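Local coordinates for intestinal fatty acid binding protein (Rattus norvegicus, PDB 1ICM), which probably carries long-chain fatty acids in the intestine, holding a single myristate inside its beta-barrel in this complex, at residues G65-Y70 / T79-M84. Residues are numbered along the deposited sequence; the frame is centred on the assembly and turned at random.
Sequences GVDFAY and TGTWTM. With MYR (myristic acid), chain B.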
ATOM      1  N   GLY A  65      15.232   3.212   2.029  1.00 11.37           N
ATOM      2  CA  GLY A  65      15.921   4.498   2.202  1.00 13.81           C
ATOM      3  C   GLY A  65      16.183   5.348   0.955  1.00 17.62           C
ATOM      4  O   GLY A  65      16.746   6.437   1.039  1.00 17.84           O
ATOM      5  N   VAL A  66      15.793   4.908  -0.247  1.00 11.82           N
ATOM      6  CA  VAL A  66      16.010   5.648  -1.471  1.00  9.54           C
ATOM      7  C   VAL A  66      14.639   6.057  -2.001  1.00 11.45           C
ATOM      8  O   VAL A  66      13.770   5.199  -2.151  1.00 13.14           O
ATOM      9  CB  VAL A  66      16.764   4.776  -2.457  1.00  8.76           C
ATOM     10  CG1 VAL A  66      17.054   5.531  -3.731  1.00 11.14           C
ATOM     11  CG2 VAL A  66      18.099   4.354  -1.851  1.00 13.00           C
ATOM     12  N   ASP A  67      14.378   7.341  -2.296  1.00 11.99           N
ATOM     13  CA  ASP A  67      13.039   7.619  -2.760  1.00 13.59           C
ATOM     14  C   ASP A  67      12.756   7.164  -4.150  1.00 13.84           C
ATOM     15  O   ASP A  67      13.635   7.037  -4.985  1.00 10.30           O
ATOM     16  CB  ASP A  67      12.433   8.991  -2.534  1.00 31.21           C
ATOM     17  CG  ASP A  67      13.580   9.910  -2.543  1.00 41.63           C
ATOM     18  OD1 ASP A  67      14.233   9.805  -3.677  1.00 39.56           O
ATOM     19  OD2 ASP A  67      13.844  10.612  -1.575  1.00 46.76           O
ATOM     20  N   PHE A  68      11.468   6.939  -4.345  1.00 12.17           N
ATOM     21  CA  PHE A  68      11.025   6.443  -5.638  1.00 13.17           C
ATOM     22  C   PHE A  68       9.636   7.000  -5.890  1.00 15.25           C
ATOM     23  O   PHE A  68       9.038   7.568  -4.964  1.00 15.85           O
ATOM     24  CB  PHE A  68      11.062   4.885  -5.615  1.00  8.22           C
ATOM     25  CG  PHE A  68      10.052   4.265  -4.705  1.00 10.34           C
ATOM     26  CD1 PHE A  68      10.221   4.204  -3.324  1.00 10.52           C
ATOM     27  CD2 PHE A  68       8.901   3.660  -5.213  1.00 12.32           C
ATOM     28  CE1 PHE A  68       9.247   3.634  -2.508  1.00 12.76           C
ATOM     29  CE2 PHE A  68       7.912   3.081  -4.417  1.00  8.98           C
ATOM     30  CZ  PHE A  68       8.087   3.070  -3.034  1.00 13.99           C
ATOM     31  N   ALA A  69       9.121   6.843  -7.117  1.00 13.28           N
ATOM     32  CA  ALA A  69       7.779   7.349  -7.430  1.00 13.15           C
ATOM     33  C   ALA A  69       6.787   6.210  -7.638  1.00 13.98           C
ATOM     34  O   ALA A  69       7.120   5.195  -8.257  1.00 14.85           O
ATOM     35  CB  ALA A  69       7.880   8.121  -8.734  1.00 16.15           C
ATOM     36  N   TYR A  70       5.567   6.350  -7.151  1.00 11.61           N
ATOM     37  CA  TYR A  70       4.578   5.323  -7.340  1.00 11.14           C
ATOM     38  C   TYR A  70       3.232   5.970  -7.662  1.00 16.32           C
ATOM     39  O   TYR A  70       2.857   6.957  -7.060  1.00 16.18           O
ATOM     40  CB  TYR A  70       4.455   4.530  -6.034  1.00 11.94           C
ATOM     41  CG  TYR A  70       3.265   3.588  -5.952  1.00 13.89           C
ATOM     42  CD1 TYR A  70       3.290   2.326  -6.542  1.00 13.31           C
ATOM     43  CD2 TYR A  70       2.126   3.955  -5.237  1.00 11.12           C
ATOM     44  CE1 TYR A  70       2.201   1.460  -6.451  1.00 13.10           C
ATOM     45  CE2 TYR A  70       1.032   3.105  -5.136  1.00 12.58           C
ATOM     46  CZ  TYR A  70       1.058   1.852  -5.748  1.00 11.10           C
ATOM     47  OH  TYR A  70      -0.039   1.020  -5.615  1.00 11.89           O
ATOM     48  N   THR A  79       5.494  10.277  -4.113  1.00 12.15           N
ATOM     49  CA  THR A  79       6.941  10.049  -4.117  1.00 11.89           C
ATOM     50  C   THR A  79       7.287   9.802  -2.650  1.00 13.59           C
ATOM     51  O   THR A  79       6.670  10.389  -1.744  1.00 10.70           O
ATOM     52  CB  THR A  79       7.863  11.115  -4.695  1.00 17.45           C
ATOM     53  OG1 THR A  79       7.510  12.300  -4.008  1.00 22.38           O
ATOM     54  CG2 THR A  79       7.585  11.263  -6.179  1.00 19.62           C
ATOM     55  N   GLY A  80       8.248   8.909  -2.377  1.00 15.14           N
ATOM     56  CA  GLY A  80       8.551   8.705  -0.961  1.00 13.80           C
ATOM     57  C   GLY A  80       9.584   7.596  -0.808  1.00 13.86           C
ATOM     58  O   GLY A  80      10.254   7.209  -1.760  1.00 13.31           O
ATOM     59  N   THR A  81       9.688   7.115   0.429  1.00 12.96           N
ATOM     60  CA  THR A  81      10.639   6.055   0.740  1.00 17.04           C
ATOM     61  C   THR A  81      10.066   5.128   1.794  1.00 13.19           C
ATOM     62  O   THR A  81       9.253   5.466   2.651  1.00 15.48           O
ATOM     63  CB  THR A  81      11.963   6.598   1.382  1.00 19.20           C
ATOM     64  OG1 THR A  81      11.580   7.151   2.618  1.00 28.35           O
ATOM     65  CG2 THR A  81      12.577   7.727   0.573  1.00 15.19           C
ATOM     66  N   TRP A  82      10.562   3.909   1.737  1.00 11.83           N
ATOM     67  CA  TRP A  82      10.221   2.927   2.723  1.00 11.74           C
ATOM     68  C   TRP A  82      11.528   2.705   3.518  1.00 10.30           C
ATOM     69  O   TRP A  82      12.646   2.660   2.954  1.00 12.54           O
ATOM     70  CB  TRP A  82       9.923   1.545   2.060  1.00 14.58           C
ATOM     71  CG  TRP A  82       8.561   1.322   1.456  1.00 12.51           C
ATOM     72  CD1 TRP A  82       8.278   1.264   0.129  1.00  9.61           C
ATOM     73  CD2 TRP A  82       7.322   1.104   2.160  1.00  8.11           C
ATOM     74  NE1 TRP A  82       6.921   1.056   0.002  1.00  8.53           N
ATOM     75  CE2 TRP A  82       6.310   0.945   1.202  1.00  7.35           C
ATOM     76  CE3 TRP A  82       6.973   1.030   3.507  1.00 13.87           C
ATOM     77  CZ2 TRP A  82       4.992   0.679   1.566  1.00  7.04           C
ATOM     78  CZ3 TRP A  82       5.669   0.782   3.900  1.00 12.13           C
ATOM     79  CH2 TRP A  82       4.695   0.620   2.909  1.00  7.16           C
ATOM     80  N   THR A  83      11.367   2.474   4.820  1.00 11.02           N
ATOM     81  CA  THR A  83      12.563   2.151   5.600  1.00 16.56           C
ATOM     82  C   THR A  83      12.202   1.057   6.575  1.00 16.88           C
ATOM     83  O   THR A  83      11.037   0.941   6.945  1.00 14.43           O
ATOM     84  CB  THR A  83      13.098   3.339   6.418  1.00 21.94           C
ATOM     85  OG1 THR A  83      12.039   3.873   7.202  1.00 29.88           O
ATOM     86  CG2 THR A  83      13.673   4.382   5.477  1.00 18.21           C
ATOM     87  N   MET A  84      13.184   0.260   7.030  1.00 17.73           N
ATOM     88  CA  MET A  84      12.859  -0.791   8.005  1.00 15.18           C
ATOM     89  C   MET A  84      13.019  -0.258   9.420  1.00 20.93           C
ATOM     90  O   MET A  84      14.118   0.186   9.771  1.00 21.64           O
ATOM     91  CB  MET A  84      13.772  -2.005   7.825  1.00 20.68           C
ATOM     92  CG  MET A  84      13.398  -3.108   8.802  1.00 31.05           C
ATOM     93  SD  MET A  84      12.178  -4.280   8.150  1.00 45.74           S
ATOM     94  CE  MET A  84      13.206  -5.090   6.895  1.00 36.13           C
TER
HETATM   95  C1  MYR B 133       4.555  -0.614  -2.413  1.00 27.61           C
HETATM   96  O1  MYR B 133       3.862  -1.662  -2.707  1.00 24.74           O
HETATM   97  O2  MYR B 133       5.383  -0.651  -1.539  1.00 28.44           O
HETATM   98  C2  MYR B 133       4.257   0.626  -3.250  1.00 24.53           C
HETATM   99  C3  MYR B 133       3.728   1.813  -2.468  1.00 27.21           C
HETATM  100  C4  MYR B 133       2.386   1.575  -1.785  1.00 29.37           C
HETATM  101  C5  MYR B 133       1.815   2.791  -1.054  1.00 28.92           C
HETATM  102  C6  MYR B 133       0.329   2.587  -0.750  1.00 31.92           C
HETATM  103  C7  MYR B 133      -0.531   3.841  -0.798  1.00 31.57           C
HETATM  104  C8  MYR B 133      -1.842   3.552  -1.526  1.00 30.64           C
HETATM  105  C9  MYR B 133      -3.040   4.108  -0.791  1.00 32.29           C
HETATM  106  C10 MYR B 133      -4.347   3.420  -1.150  1.00 36.89           C
HETATM  107  C11 MYR B 133      -5.090   4.186  -2.226  1.00 43.89           C
HETATM  108  C12 MYR B 133      -6.227   3.448  -2.911  1.00 48.14           C
HETATM  109  C13 MYR B 133      -6.790   4.308  -4.029  1.00 56.15           C
HETATM  110  C14 MYR B 133      -8.077   3.795  -4.653  1.00 62.28           C
HETATM  111  O   HOH W   1      12.417   3.360  -0.559  1.00 15.91           O
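The carbonyl oxygen of G80 is approached by two donors from the 65-70 segment: the amide N of F68 at 2.9 Å, a hydrogen bond, and the CA of D67 at 3.0 Å, a C-H...O contact. With G80 N bonded back to F68 O, this is one hydrogen-bonded antiparallel pair, followed by A69 and T79 as a non-hydrogen-bonded pair. Toward G65 and W82 the segments part. A water spans the opening, donating to V66 O (2.8 Å) and accepting from W82 N (3.0 Å), and G65 N then bonds W82 O at 2.8 Å. On the D67 side, the T81 methyl CG2 packs against the aspartate's CA and CB.

F68 has CG between its backbone N and carbonyl carbon (chi1 68°), which swings the ring along the 79-84 strand toward W82. CZ meets CD1 of W82 at 3.6 Å; the F68 ring and the indole's five-membered ring touch at their borders, neither lying over the other, with planes 19° apart; F62 adjoins both side chains. W82 NE1 reaches the myristate carboxylate O2 at 2.8 Å, but the bond is bent to 125° and therefore weak, while R106 supplies another bond to the ligand. Y70 lays one ring face on the fatty acid, whose C3 stands 3.8 Å above the ring centre, and its OH is hydrogen-bonded to E51. An alanine here would probably strip the first methylenes of this flat support and leave E51 without the phenol OH. This side of the hairpin thus meets the ligand's head end with matching chemistry: a weak indole N-H bond to the carboxylate, a phenol face against the first methylenes.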